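Vanadium-dependent haloperoxidase (Zobellia galactanivorans, PDB 4CIT) probably oxidises iodide with hydrogen peroxide, using a vanadate ion bound in its active site as the cofactor. Local coordinates at residues E32-T37 and Y108-V113; P98-T103 and K153-Q158; F361-S366 and G422-A427; P193-Y198 and R339-I344; E381-N386 and K405-A410. All blocks are in the same frame, centred on the assembly; numbering follows the deposited sequence.

The five contacts fall into two clusters and one contact set apart from both. Interactions 1 and 2 lie at one end of the helical chain and touch, Y108 CE1 meeting P100 CG at 3.7 Å and A111 CB meeting Y155 CD2 at 4.0 Å. Interactions 3 and 4 lie at the far end, their centres about 12 Å apart, and share the vanadate: H424 binds vanadium, while R339 reaches one of its oxygens and ties the two contacts through R339 NH1 to I423 O at 2.8 Å. Between the centres of interactions 1 and 3 run about 44 Å. Interaction 5, like interaction 3 part of the PAP2-superfamily region, stays about 11 Å from it at the nearest atoms.

Interaction 1: residues E32-T37 and Y108-V113; sequences EPINIT and YELAAV
E109 is the first residue of helix 108-123 to meet segment 32-37: its CB lies 3.7 Å from I36 CB, the two side chains running antiparallel alongside one another. Its OE1 and I36 O are both acceptors, and a water makes the polar link, donating to E109 OE1 and to I34 O while accepting from I36 N at 3.0 Å. L110 comes next, with I36 lying across it at nearly a right angle. A chi1 of -63° sets CG1 of I36 against L110, and the second torsion carries CD1 to 3.6 Å from L110 CD1; the other leucine methyl, CD2, meets I34 CD1 at 4.1 Å. One turn beyond E109, V113 CG2 approaches I36 CG2 to 3.9 Å. A serine in place of I36 would probably open a gap beside L110 CD1 and V113 CG2, which would lose the methyls that meet them. W141 of helix 128-144 and F307 of helix 307-335 also pack on I36. With extended backbone angles, this N-terminal segment docks I34 and I36, alternate residues, into a helical bundle.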
# COMPACT_ATOMS: atom_id res chain seq x y z
N GLU A 32 7.02 -35.19 12.59
CA GLU A 32 6.65 -34.95 11.25
C GLU A 32 7.18 -33.61 10.73
O GLU A 32 7.35 -32.68 11.52
CB GLU A 32 5.14 -34.97 11.20
CG GLU A 32 4.60 -36.36 11.43
CD GLU A 32 3.06 -36.44 11.46
OE1 GLU A 32 2.43 -35.37 11.51
OE2 GLU A 32 2.45 -37.57 11.41
N PRO A 33 7.49 -33.53 9.44
CA PRO A 33 7.92 -32.22 8.93
C PRO A 33 6.74 -31.27 8.87
O PRO A 33 5.56 -31.70 8.80
CB PRO A 33 8.38 -32.53 7.51
CG PRO A 33 7.61 -33.76 7.09
CD PRO A 33 7.38 -34.55 8.36
N ILE A 34 7.02 -29.98 8.97
CA ILE A 34 5.95 -28.97 8.88
C ILE A 34 6.15 -28.29 7.56
O ILE A 34 7.25 -27.74 7.29
CB ILE A 34 5.96 -27.98 10.03
CG1 ILE A 34 5.66 -28.70 11.34
CG2 ILE A 34 4.99 -26.81 9.76
CD1 ILE A 34 5.89 -27.90 12.60
N ASN A 35 5.13 -28.36 6.69
CA ASN A 35 5.22 -27.79 5.33
C ASN A 35 4.58 -26.43 5.37
O ASN A 35 3.36 -26.32 5.57
CB ASN A 35 4.49 -28.64 4.25
CG ASN A 35 4.65 -28.06 2.80
OD1 ASN A 35 5.71 -27.52 2.40
ND2 ASN A 35 3.54 -28.11 2.03
N ILE A 36 5.39 -25.40 5.20
CA ILE A 36 4.94 -24.04 5.23
C ILE A 36 4.85 -23.65 3.76
O ILE A 36 5.75 -23.89 2.99
CB ILE A 36 5.96 -23.15 5.94
CG1 ILE A 36 6.12 -23.54 7.37
CG2 ILE A 36 5.49 -21.68 5.86
CD1 ILE A 36 4.87 -23.49 8.20
N THR A 37 3.76 -23.04 3.36
CA THR A 37 3.64 -22.63 1.96
C THR A 37 3.37 -21.10 1.88
O THR A 37 3.06 -20.44 2.87
CB THR A 37 2.47 -23.32 1.26
OG1 THR A 37 1.30 -23.00 2.01
CG2 THR A 37 2.77 -24.86 1.11
N TYR A 108 12.83 -22.41 8.80
CA TYR A 108 12.94 -20.96 8.66
C TYR A 108 11.67 -20.34 8.08
O TYR A 108 11.35 -19.18 8.40
CB TYR A 108 14.20 -20.56 7.84
CG TYR A 108 15.46 -21.19 8.43
CD1 TYR A 108 15.86 -20.91 9.70
CD2 TYR A 108 16.17 -22.10 7.72
CE1 TYR A 108 17.00 -21.48 10.22
CE2 TYR A 108 17.27 -22.70 8.24
CZ TYR A 108 17.69 -22.36 9.49
OH TYR A 108 18.79 -23.01 10.03
N GLU A 109 10.99 -21.02 7.20
CA GLU A 109 9.70 -20.49 6.70
C GLU A 109 8.68 -20.35 7.81
O GLU A 109 7.87 -19.40 7.89
CB GLU A 109 9.15 -21.38 5.58
CG GLU A 109 10.09 -21.34 4.43
CD GLU A 109 9.70 -22.30 3.31
OE1 GLU A 109 8.68 -23.04 3.43
OE2 GLU A 109 10.43 -22.34 2.31
N LEU A 110 8.65 -21.36 8.69
CA LEU A 110 7.79 -21.32 9.87
C LEU A 110 8.17 -20.06 10.71
O LEU A 110 7.34 -19.30 11.13
CB LEU A 110 7.94 -22.64 10.64
CG LEU A 110 7.12 -22.80 11.92
CD1 LEU A 110 5.66 -22.69 11.59
CD2 LEU A 110 7.42 -24.12 12.60
N ALA A 111 9.44 -19.88 10.99
CA ALA A 111 9.89 -18.71 11.75
C ALA A 111 9.48 -17.42 11.11
O ALA A 111 9.00 -16.52 11.79
CB ALA A 111 11.37 -18.71 11.98
N ALA A 112 9.56 -17.38 9.77
CA ALA A 112 9.19 -16.17 8.99
C ALA A 112 7.70 -15.87 9.17
O ALA A 112 7.36 -14.69 9.33
CB ALA A 112 9.55 -16.35 7.54
N VAL A 113 6.83 -16.88 9.08
CA VAL A 113 5.37 -16.69 9.30
C VAL A 113 5.09 -16.22 10.73
O VAL A 113 4.28 -15.33 10.95
CB VAL A 113 4.48 -17.88 8.90
CG1 VAL A 113 3.04 -17.51 9.15
CG2 VAL A 113 4.78 -18.19 7.41
O HOH W 1 8.34 -25.79 5.16

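Interaction 2: residues P98-T103 and K153-Q158; sequences PEPDTT and KAYGLQ
P98 and P100 dock on Y155 and Q158 in a surface contact between a loop and a helix: 98-103 belongs to the connection from helix 59-80 to helix 108-123, and 153-158 to the body of helix 146-167. The evidence is one direct hydrogen bond, one CH-pi contact and one water bridge. Y155 OH donates to P98 O at 2.7 Å, in the carbonyl plane and with a C=O...donor angle of 149°. Over a face of the same ring sits P100 CB, 3.9 Å from its centroid and only 9° off the normal, so one tyrosine is gripped both at its hydroxyl and across its face. With CG anti to its own backbone N (chi1 -179°), Y155 projects its ring to the loop. Q158 runs its extended chain past P98, NE2 lying 3.5 Å from P98 CB, and its OE1 accepts from a water that also donates to E99 O. Further on, D101 OD1 closes an Asx turn, accepting from T103 N at 3.0 Å and T103 OG1 at 2.7 Å on the same face of the carboxylate. Y155 also packs on A111 of helix 108-123 and I76 of helix 59-80, placing this contact where three helices converge.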
# COMPACT_ATOMS: atom_id res chain seq x y z
N PRO A 98 19.30 -11.23 14.33
CA PRO A 98 20.00 -12.32 14.94
C PRO A 98 20.01 -13.51 14.01
O PRO A 98 19.01 -13.76 13.37
CB PRO A 98 19.12 -12.66 16.19
CG PRO A 98 18.25 -11.51 16.40
CD PRO A 98 18.20 -10.70 15.16
N GLU A 99 21.12 -14.26 14.00
CA GLU A 99 21.21 -15.53 13.27
C GLU A 99 20.54 -16.67 14.06
O GLU A 99 20.51 -16.60 15.24
CB GLU A 99 22.69 -15.87 13.06
CG GLU A 99 23.39 -14.93 12.05
CD GLU A 99 23.05 -15.19 10.57
OE1 GLU A 99 22.28 -16.11 10.17
OE2 GLU A 99 23.55 -14.42 9.75
N PRO A 100 20.10 -17.74 13.40
CA PRO A 100 19.50 -18.82 14.11
C PRO A 100 20.60 -19.65 14.82
O PRO A 100 21.77 -19.67 14.37
CB PRO A 100 18.85 -19.62 13.03
CG PRO A 100 19.56 -19.33 11.76
CD PRO A 100 19.99 -17.90 11.92
N ASP A 101 20.18 -20.32 15.86
CA ASP A 101 21.09 -21.15 16.70
C ASP A 101 21.47 -22.36 15.88
O ASP A 101 20.58 -23.15 15.48
CB ASP A 101 20.28 -21.53 17.95
CG ASP A 101 21.07 -22.30 19.00
OD1 ASP A 101 22.08 -22.90 18.62
OD2 ASP A 101 20.53 -22.44 20.13
N THR A 102 22.78 -22.56 15.56
CA THR A 102 23.18 -23.70 14.75
C THR A 102 22.94 -25.06 15.42
O THR A 102 23.05 -26.08 14.75
CB THR A 102 24.67 -23.63 14.38
OG1 THR A 102 25.46 -23.56 15.58
CG2 THR A 102 24.93 -22.43 13.65
N THR A 103 22.68 -25.08 16.72
CA THR A 103 22.47 -26.30 17.43
C THR A 103 21.03 -26.78 17.46
O THR A 103 20.73 -27.85 18.02
CB THR A 103 23.01 -26.21 18.91
OG1 THR A 103 22.20 -25.37 19.71
CG2 THR A 103 24.43 -25.76 18.93
N LYS A 153 9.39 -21.17 16.34
CA LYS A 153 8.68 -20.01 16.91
C LYS A 153 9.55 -19.06 17.69
O LYS A 153 9.47 -17.82 17.58
CB LYS A 153 7.53 -20.51 17.82
CG LYS A 153 6.85 -19.36 18.55
CD LYS A 153 5.63 -19.78 19.37
CE LYS A 153 5.94 -20.67 20.48
NZ LYS A 153 5.88 -19.78 21.67
N ALA A 154 10.45 -19.64 18.51
CA ALA A 154 11.36 -18.86 19.30
C ALA A 154 12.25 -17.97 18.43
O ALA A 154 12.49 -16.80 18.79
CB ALA A 154 12.20 -19.75 20.22
N TYR A 155 12.73 -18.47 17.32
CA TYR A 155 13.59 -17.69 16.42
C TYR A 155 12.75 -16.60 15.76
O TYR A 155 13.21 -15.45 15.66
CB TYR A 155 14.28 -18.55 15.41
CG TYR A 155 15.21 -17.81 14.48
CD1 TYR A 155 16.15 -16.95 14.98
CD2 TYR A 155 15.07 -17.90 13.15
CE1 TYR A 155 16.93 -16.22 14.14
CE2 TYR A 155 15.85 -17.15 12.27
CZ TYR A 155 16.72 -16.30 12.79
OH TYR A 155 17.54 -15.53 12.00
N GLY A 156 11.59 -16.97 15.24
CA GLY A 156 10.66 -15.97 14.66
C GLY A 156 10.34 -14.79 15.58
O GLY A 156 10.36 -13.63 15.18
N LEU A 157 10.12 -15.07 16.86
CA LEU A 157 9.86 -14.08 17.84
C LEU A 157 11.10 -13.24 18.20
O LEU A 157 10.98 -12.02 18.43
CB LEU A 157 9.18 -14.67 19.06
CG LEU A 157 7.77 -15.31 18.89
CD1 LEU A 157 7.28 -15.84 20.23
CD2 LEU A 157 6.75 -14.34 18.32
N GLN A 158 12.28 -13.84 18.20
CA GLN A 158 13.49 -13.08 18.40
C GLN A 158 13.71 -12.09 17.29
O GLN A 158 14.08 -10.94 17.53
CB GLN A 158 14.71 -14.02 18.55
CG GLN A 158 15.96 -13.35 18.88
CD GLN A 158 17.14 -14.33 18.81
OE1 GLN A 158 17.06 -15.42 18.24
NE2 GLN A 158 18.25 -13.90 19.36
O HOH W 2 18.85 -17.30 17.56

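Interaction 3: residues F361-S366 and G422-A427; sequences FPEYTS and GIHYRA. With VO4 (vanadate ion), chain B; VO4 (vanadate ion), chain D; VO4 (vanadate ion), chain E; VO4 (vanadate ion), chain F.
H424 and S366 meet at the vanadate centre of this PAP2-superfamily fold. H424 NE2 bonds the vanadium at 2.2 Å, and S366 OG donates to vanadate O2 at 2.6 Å while also accepting from S369 N as the N-cap of helix 367-383. S366 CB lies over the imidazole face, 3.5 Å from the H424 ring centroid and 11° off the normal, so serine backs the histidine as well as holding the oxyanion. F361 turns its ring edge to the site, CE1 standing 3.7 Å from vanadate O3. K332, R339, H368, R418 and G367 N supply further hydrogen bonds to the ion.

One shell out, E363 fixes the histidine. Its chain bends at chi2 (-82°) to bring OE2 to H424 ND1 at 2.8 Å, with an N-H...acceptor angle of 152° and the oxygen close to the ring plane. The same OE2 accepts from Y425 N at 2.9 Å on the opposite face of the carboxylate, so both donors come from above or below its plane. Were this glutamate an alanine, H424 ND1 and Y425 N would probably lose their shared acceptor, and the imidazole could turn more easily about its bond to vanadium. E363 OE1 lies at the Y425 ring edge, 3.3 Å from CD2. After a cis peptide, T365 places CG2 3.7 Å above the Y364 ring plane, over its centre.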
# COMPACT_ATOMS: atom_id res chain seq x y z
N PHE A 361 -8.69 14.70 2.49
CA PHE A 361 -7.33 15.14 2.46
C PHE A 361 -7.10 15.96 1.21
O PHE A 361 -7.92 15.83 0.23
CB PHE A 361 -6.28 14.03 2.63
CG PHE A 361 -6.61 12.74 1.97
CD1 PHE A 361 -6.32 12.54 0.64
CD2 PHE A 361 -7.18 11.73 2.70
CE1 PHE A 361 -6.55 11.35 0.03
CE2 PHE A 361 -7.46 10.53 2.12
CZ PHE A 361 -7.19 10.33 0.76
N PRO A 362 -6.06 16.81 1.20
CA PRO A 362 -5.82 17.66 0.05
C PRO A 362 -5.60 16.90 -1.26
O PRO A 362 -5.31 15.69 -1.29
CB PRO A 362 -4.59 18.47 0.44
CG PRO A 362 -4.68 18.52 1.91
CD PRO A 362 -5.13 17.16 2.27
N GLU A 363 -5.74 17.62 -2.33
CA GLU A 363 -5.90 17.07 -3.69
C GLU A 363 -4.63 16.61 -4.43
O GLU A 363 -4.71 15.63 -5.22
CB GLU A 363 -6.70 18.04 -4.52
CG GLU A 363 -7.24 17.45 -5.80
CD GLU A 363 -6.31 17.38 -6.94
OE1 GLU A 363 -5.33 18.18 -7.03
OE2 GLU A 363 -6.60 16.55 -7.82
N TYR A 364 -3.48 17.24 -4.23
CA TYR A 364 -2.39 17.09 -5.20
C TYR A 364 -1.15 16.56 -4.50
O TYR A 364 -0.74 17.15 -3.55
CB TYR A 364 -2.07 18.46 -5.81
CG TYR A 364 -1.01 18.48 -6.88
CD1 TYR A 364 -1.28 18.21 -8.18
CD2 TYR A 364 0.32 18.77 -6.54
CE1 TYR A 364 -0.29 18.26 -9.16
CE2 TYR A 364 1.31 18.83 -7.48
CZ TYR A 364 1.01 18.58 -8.78
OH TYR A 364 1.96 18.69 -9.74
N THR A 365 -0.52 15.51 -4.93
CA THR A 365 -0.90 14.62 -6.05
C THR A 365 -1.83 13.50 -5.54
O THR A 365 -2.08 13.38 -4.32
CB THR A 365 0.38 13.97 -6.63
OG1 THR A 365 1.16 13.51 -5.50
CG2 THR A 365 1.13 14.93 -7.53
N SER A 366 -2.42 12.73 -6.45
CA SER A 366 -3.36 11.66 -6.14
C SER A 366 -2.66 10.42 -5.57
O SER A 366 -1.71 9.93 -6.21
CB SER A 366 -4.07 11.23 -7.41
OG SER A 366 -4.65 9.91 -7.28
N GLY A 422 -14.58 12.17 -10.07
CA GLY A 422 -14.86 13.59 -9.77
C GLY A 422 -14.14 14.16 -8.62
O GLY A 422 -14.52 15.20 -8.12
N ILE A 423 -13.04 13.48 -8.18
CA ILE A 423 -12.33 13.91 -6.98
C ILE A 423 -10.90 14.40 -7.19
O ILE A 423 -10.28 14.89 -6.28
CB ILE A 423 -12.40 12.85 -5.83
CG1 ILE A 423 -11.56 11.63 -6.14
CG2 ILE A 423 -13.86 12.57 -5.50
CD1 ILE A 423 -12.15 10.65 -7.10
N HIS A 424 -10.34 14.19 -8.37
CA HIS A 424 -9.01 14.72 -8.75
C HIS A 424 -9.06 15.43 -10.04
O HIS A 424 -9.72 15.00 -10.98
CB HIS A 424 -7.94 13.59 -8.83
CG HIS A 424 -7.41 13.15 -7.48
ND1 HIS A 424 -6.68 13.96 -6.65
CD2 HIS A 424 -7.59 11.99 -6.81
CE1 HIS A 424 -6.37 13.28 -5.55
NE2 HIS A 424 -6.92 12.09 -5.61
N TYR A 425 -8.23 16.45 -10.16
CA TYR A 425 -7.95 17.09 -11.46
C TYR A 425 -6.91 16.28 -12.26
O TYR A 425 -6.11 15.50 -11.70
CB TYR A 425 -7.37 18.51 -11.26
CG TYR A 425 -8.10 19.41 -10.26
CD1 TYR A 425 -9.25 20.03 -10.56
CD2 TYR A 425 -7.63 19.53 -8.98
CE1 TYR A 425 -9.95 20.83 -9.60
CE2 TYR A 425 -8.27 20.32 -8.03
CZ TYR A 425 -9.45 20.95 -8.34
OH TYR A 425 -10.01 21.69 -7.30
N ARG A 426 -6.79 16.58 -13.55
CA ARG A 426 -5.82 15.92 -14.39
C ARG A 426 -4.41 15.97 -13.86
O ARG A 426 -3.68 14.93 -13.93
CB ARG A 426 -5.92 16.45 -15.85
CG ARG A 426 -4.87 15.88 -16.83
CD ARG A 426 -5.08 16.55 -18.18
NE ARG A 426 -6.31 16.04 -18.78
CZ ARG A 426 -6.43 14.90 -19.46
NH1 ARG A 426 -5.35 14.15 -19.72
NH2 ARG A 426 -7.62 14.51 -19.94
N ALA A 427 -3.95 17.13 -13.43
CA ALA A 427 -2.53 17.26 -12.98
C ALA A 427 -2.20 16.34 -11.83
O ALA A 427 -1.12 15.68 -11.84
CB ALA A 427 -2.19 18.67 -12.63
V VO4 B . -6.83 10.57 -4.08
O2 VO4 D . -6.53 9.44 -5.53
O3 VO4 E . -5.44 11.36 -3.46
O4 VO4 F . -8.21 11.05 -3.48

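Interaction 4: residues P193-Y198 and R339-I344; sequences PTPPAY and RPETVI. With VO4 (vanadate ion), chain F.
R339, whose CB has T194 CG2 4.3 Å away, turns the edge of its flat guanidinium to vanadate O4, which lies in its plane, in the anion pocket of this PAP2-superfamily protein. NH1 and NH2 of R339 both donate to O4, NH1 at 3.0 Å and 152°, NH2 at the slightly less straight angle of 145°. On the loop side, the Y198 ring has T194 C and P195 N over one face, offset toward its rim, and Y198 N donates to T194 O. R339 occupies the N-cap position of helix 340-347. Its chain leads toward the ion after a bend at chi2 (-83°), and further bonds, NE to F361 O and NH1 to I423 O, tie the guanidinium to the loops beside the vanadate; R418 NH2 adds a second arginine on the ion.

Away from the ion, 193-198 packs on the first turn of the helix without a direct hydrogen bond. T194 CG2 lies 3.4 Å from T342 OG1, the two side chains meeting nearly at right angles, and P195 CG approaches E341 OE1 to 3.3 Å. E341 OE2 has T358 OG1 as its partner within the protein. A water completes the link, donating to E341 OE2 at 2.6 Å and to P195 O at 2.8 Å.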
# COMPACT_ATOMS: atom_id res chain seq x y z
N PRO A 193 -12.17 20.95 4.25
CA PRO A 193 -12.93 19.75 4.41
C PRO A 193 -14.23 19.77 3.62
O PRO A 193 -14.78 20.86 3.35
CB PRO A 193 -13.25 19.69 5.93
CG PRO A 193 -12.18 20.46 6.58
CD PRO A 193 -11.91 21.59 5.55
N THR A 194 -14.61 18.59 3.21
CA THR A 194 -15.73 18.37 2.25
C THR A 194 -16.87 17.58 2.81
O THR A 194 -16.70 16.73 3.64
CB THR A 194 -15.19 17.63 0.97
OG1 THR A 194 -14.42 16.48 1.32
CG2 THR A 194 -14.24 18.55 0.14
N PRO A 195 -18.12 17.85 2.30
CA PRO A 195 -19.26 17.07 2.75
C PRO A 195 -19.20 15.66 2.26
O PRO A 195 -18.54 15.35 1.22
CB PRO A 195 -20.45 17.81 2.08
CG PRO A 195 -19.85 18.35 0.77
CD PRO A 195 -18.47 18.82 1.20
N PRO A 196 -19.96 14.76 2.90
CA PRO A 196 -20.94 14.99 3.96
C PRO A 196 -20.33 15.14 5.35
O PRO A 196 -20.91 15.80 6.22
CB PRO A 196 -21.85 13.72 3.88
CG PRO A 196 -21.04 12.66 3.22
CD PRO A 196 -20.13 13.43 2.23
N ALA A 197 -19.13 14.60 5.58
CA ALA A 197 -18.60 14.44 6.97
C ALA A 197 -17.70 15.59 7.45
O ALA A 197 -17.60 15.84 8.65
CB ALA A 197 -17.93 13.11 7.09
N TYR A 198 -17.13 16.38 6.52
CA TYR A 198 -16.25 17.53 6.81
C TYR A 198 -15.19 17.10 7.75
O TYR A 198 -14.86 17.81 8.69
CB TYR A 198 -17.01 18.79 7.31
CG TYR A 198 -17.93 19.37 6.29
CD1 TYR A 198 -17.46 20.26 5.36
CD2 TYR A 198 -19.29 19.08 6.31
CE1 TYR A 198 -18.32 20.81 4.42
CE2 TYR A 198 -20.15 19.65 5.42
CZ TYR A 198 -19.65 20.51 4.48
OH TYR A 198 -20.50 21.07 3.57
N ARG A 339 -10.27 20.53 -3.34
CA ARG A 339 -10.86 19.51 -4.12
C ARG A 339 -11.89 20.06 -5.10
O ARG A 339 -12.47 21.14 -4.87
CB ARG A 339 -11.52 18.47 -3.20
CG ARG A 339 -10.51 17.69 -2.42
CD ARG A 339 -9.96 16.54 -3.28
NE ARG A 339 -9.11 15.66 -2.45
CZ ARG A 339 -8.83 14.40 -2.73
NH1 ARG A 339 -9.19 13.84 -3.88
NH2 ARG A 339 -8.03 13.72 -1.92
N PRO A 340 -12.08 19.37 -6.25
CA PRO A 340 -12.94 19.83 -7.30
C PRO A 340 -14.39 20.16 -6.88
O PRO A 340 -14.90 21.24 -7.31
CB PRO A 340 -12.93 18.66 -8.30
CG PRO A 340 -11.65 18.00 -8.12
CD PRO A 340 -11.40 18.10 -6.62
N GLU A 341 -15.02 19.33 -6.04
CA GLU A 341 -16.41 19.63 -5.66
C GLU A 341 -16.57 20.97 -4.97
O GLU A 341 -17.60 21.65 -5.15
CB GLU A 341 -17.04 18.52 -4.81
CG GLU A 341 -16.51 18.36 -3.41
CD GLU A 341 -17.43 17.39 -2.64
OE1 GLU A 341 -18.59 17.73 -2.26
OE2 GLU A 341 -17.08 16.22 -2.54
N THR A 342 -15.62 21.32 -4.11
CA THR A 342 -15.64 22.59 -3.35
C THR A 342 -15.67 23.80 -4.31
O THR A 342 -16.54 24.68 -4.18
CB THR A 342 -14.42 22.67 -2.47
OG1 THR A 342 -14.28 21.40 -1.75
CG2 THR A 342 -14.56 23.83 -1.50
N VAL A 343 -14.82 23.80 -5.34
CA VAL A 343 -14.74 24.92 -6.26
C VAL A 343 -15.95 24.91 -7.17
O VAL A 343 -16.57 25.97 -7.41
CB VAL A 343 -13.45 24.89 -7.14
CG1 VAL A 343 -13.31 26.20 -7.86
CG2 VAL A 343 -12.20 24.65 -6.24
N ILE A 344 -16.35 23.73 -7.57
CA ILE A 344 -17.52 23.65 -8.47
C ILE A 344 -18.78 24.11 -7.71
O ILE A 344 -19.58 24.90 -8.28
CB ILE A 344 -17.69 22.24 -9.09
CG1 ILE A 344 -16.56 21.95 -10.13
CG2 ILE A 344 -19.10 22.11 -9.66
CD1 ILE A 344 -16.40 20.47 -10.32
O4 VO4 F . -8.21 11.05 -3.48
O HOH W 3 -18.04 14.20 -1.30

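Interaction 5: residues E381-N386 and K405-A410; sequences EVFGDN and KSFKQA
F407 and F383 supply the apolar part of this contact. F407 turns its ring edge to F383 CB, CE2 lying 3.9 Å from it. G384 O comes obliquely to the same ring, 3.6 Å from F407 CE2.

No direct hydrogen bond spans the two segments; waters take that role. One donates to G384 O at 2.9 Å and accepts from F407 N, a second donates to D385 OD1 and accepts from K408 N at 3.0 Å, and a third donates to K405 O and, weakly, to N386 O. The first two thus serve backbone N-H groups of the opening helical turn. A CA-H...O contact from N386 CA to K405 O adds to this at 3.5 Å, with an angle of 129° at the hydrogen.

Local bonds shape the start of helix 407-420. S406 caps it, its OG accepting from Q409 N at 2.9 Å and 155°, and Q409 OE1 in turn accepts from K405 N at 2.7 Å. On the other segment G384, with positive phi, is the first residue to leave helix 367-383.

The backbone directions of 383-386 and 405-407 lie 138° apart, the two segments being joined through the antiparallel strands 389-391 and 402-404. F407 also packs on F387, F389 and L379 and, with F383, on A299 of helix 288-302, seating this junction against that helix.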
# COMPACT_ATOMS: atom_id res chain seq x y z
N GLU A 381 8.97 -5.13 -12.59
CA GLU A 381 10.34 -5.53 -12.44
C GLU A 381 10.42 -6.97 -11.93
O GLU A 381 11.24 -7.73 -12.43
CB GLU A 381 11.11 -4.66 -11.49
CG GLU A 381 12.64 -4.96 -11.41
CD GLU A 381 13.06 -6.10 -10.47
OE1 GLU A 381 12.57 -6.20 -9.31
OE2 GLU A 381 13.93 -6.95 -10.91
N VAL A 382 9.56 -7.35 -11.01
CA VAL A 382 9.61 -8.74 -10.46
C VAL A 382 9.04 -9.79 -11.37
O VAL A 382 9.71 -10.87 -11.57
CB VAL A 382 8.93 -8.79 -9.05
CG1 VAL A 382 8.71 -10.21 -8.52
CG2 VAL A 382 9.66 -7.94 -8.11
N PHE A 383 7.87 -9.55 -11.95
CA PHE A 383 7.08 -10.53 -12.66
C PHE A 383 7.01 -10.31 -14.18
O PHE A 383 6.60 -11.20 -14.92
CB PHE A 383 5.67 -10.59 -12.14
CG PHE A 383 5.56 -11.07 -10.74
CD1 PHE A 383 5.85 -12.40 -10.44
CD2 PHE A 383 5.14 -10.22 -9.73
CE1 PHE A 383 5.67 -12.90 -9.14
CE2 PHE A 383 5.06 -10.71 -8.40
CZ PHE A 383 5.27 -12.05 -8.15
N GLY A 384 7.43 -9.14 -14.61
CA GLY A 384 7.60 -8.83 -16.06
C GLY A 384 6.47 -7.92 -16.55
O GLY A 384 5.48 -7.66 -15.83
N ASP A 385 6.71 -7.34 -17.72
CA ASP A 385 5.73 -6.53 -18.47
C ASP A 385 4.84 -7.43 -19.18
O ASP A 385 5.12 -8.60 -19.32
CB ASP A 385 6.41 -5.51 -19.43
CG ASP A 385 5.46 -4.32 -19.85
OD1 ASP A 385 4.36 -4.09 -19.25
OD2 ASP A 385 5.86 -3.61 -20.81
N ASN A 386 3.69 -6.90 -19.60
CA ASN A 386 2.71 -7.71 -20.28
C ASN A 386 2.24 -8.91 -19.46
O ASN A 386 1.97 -9.99 -19.97
CB ASN A 386 3.17 -8.10 -21.71
CG ASN A 386 3.20 -6.91 -22.64
OD1 ASN A 386 2.55 -5.88 -22.40
ND2 ASN A 386 3.99 -7.02 -23.70
N LYS A 405 -4.13 -6.43 -18.92
CA LYS A 405 -3.11 -7.03 -19.77
C LYS A 405 -1.73 -6.86 -19.17
O LYS A 405 -0.72 -7.50 -19.68
CB LYS A 405 -3.11 -6.42 -21.15
CG LYS A 405 -4.48 -6.50 -21.81
CD LYS A 405 -4.38 -6.35 -23.34
CE LYS A 405 -5.77 -6.43 -23.98
NZ LYS A 405 -6.37 -7.78 -23.74
N SER A 406 -1.60 -5.97 -18.20
CA SER A 406 -0.30 -5.67 -17.56
C SER A 406 -0.50 -4.92 -16.21
O SER A 406 -1.58 -4.30 -16.02
CB SER A 406 0.55 -4.80 -18.52
OG SER A 406 0.05 -3.47 -18.63
N PHE A 407 0.53 -4.90 -15.36
CA PHE A 407 0.43 -4.03 -14.19
C PHE A 407 0.29 -2.57 -14.56
O PHE A 407 -0.47 -1.83 -13.88
CB PHE A 407 1.61 -4.21 -13.27
CG PHE A 407 1.85 -5.65 -12.89
CD1 PHE A 407 0.91 -6.38 -12.17
CD2 PHE A 407 3.03 -6.27 -13.28
CE1 PHE A 407 1.17 -7.69 -11.82
CE2 PHE A 407 3.27 -7.58 -12.94
CZ PHE A 407 2.33 -8.28 -12.20
N LYS A 408 0.99 -2.16 -15.64
CA LYS A 408 0.95 -0.76 -16.16
C LYS A 408 -0.47 -0.36 -16.54
O LYS A 408 -0.95 0.72 -16.17
CB LYS A 408 1.89 -0.59 -17.34
CG LYS A 408 2.05 0.88 -17.73
CD LYS A 408 2.80 1.04 -19.05
CE LYS A 408 2.61 2.41 -19.73
NZ LYS A 408 1.22 2.98 -19.73
N GLN A 409 -1.16 -1.26 -17.19
CA GLN A 409 -2.55 -1.02 -17.59
C GLN A 409 -3.48 -0.87 -16.42
O GLN A 409 -4.30 0.05 -16.36
CB GLN A 409 -3.05 -2.03 -18.60
CG GLN A 409 -4.46 -1.73 -19.11
CD GLN A 409 -5.07 -2.92 -19.84
OE1 GLN A 409 -5.25 -3.99 -19.28
NE2 GLN A 409 -5.32 -2.74 -21.16
N ALA A 410 -3.33 -1.73 -15.43
CA ALA A 410 -4.06 -1.57 -14.18
C ALA A 410 -3.77 -0.25 -13.50
O ALA A 410 -4.72 0.37 -13.00
CB ALA A 410 -3.80 -2.69 -13.24
O HOH W 4 2.92 -6.37 -16.52
O HOH W 5 3.46 -3.63 -16.66
O HOH W 6 -0.61 -9.12 -21.67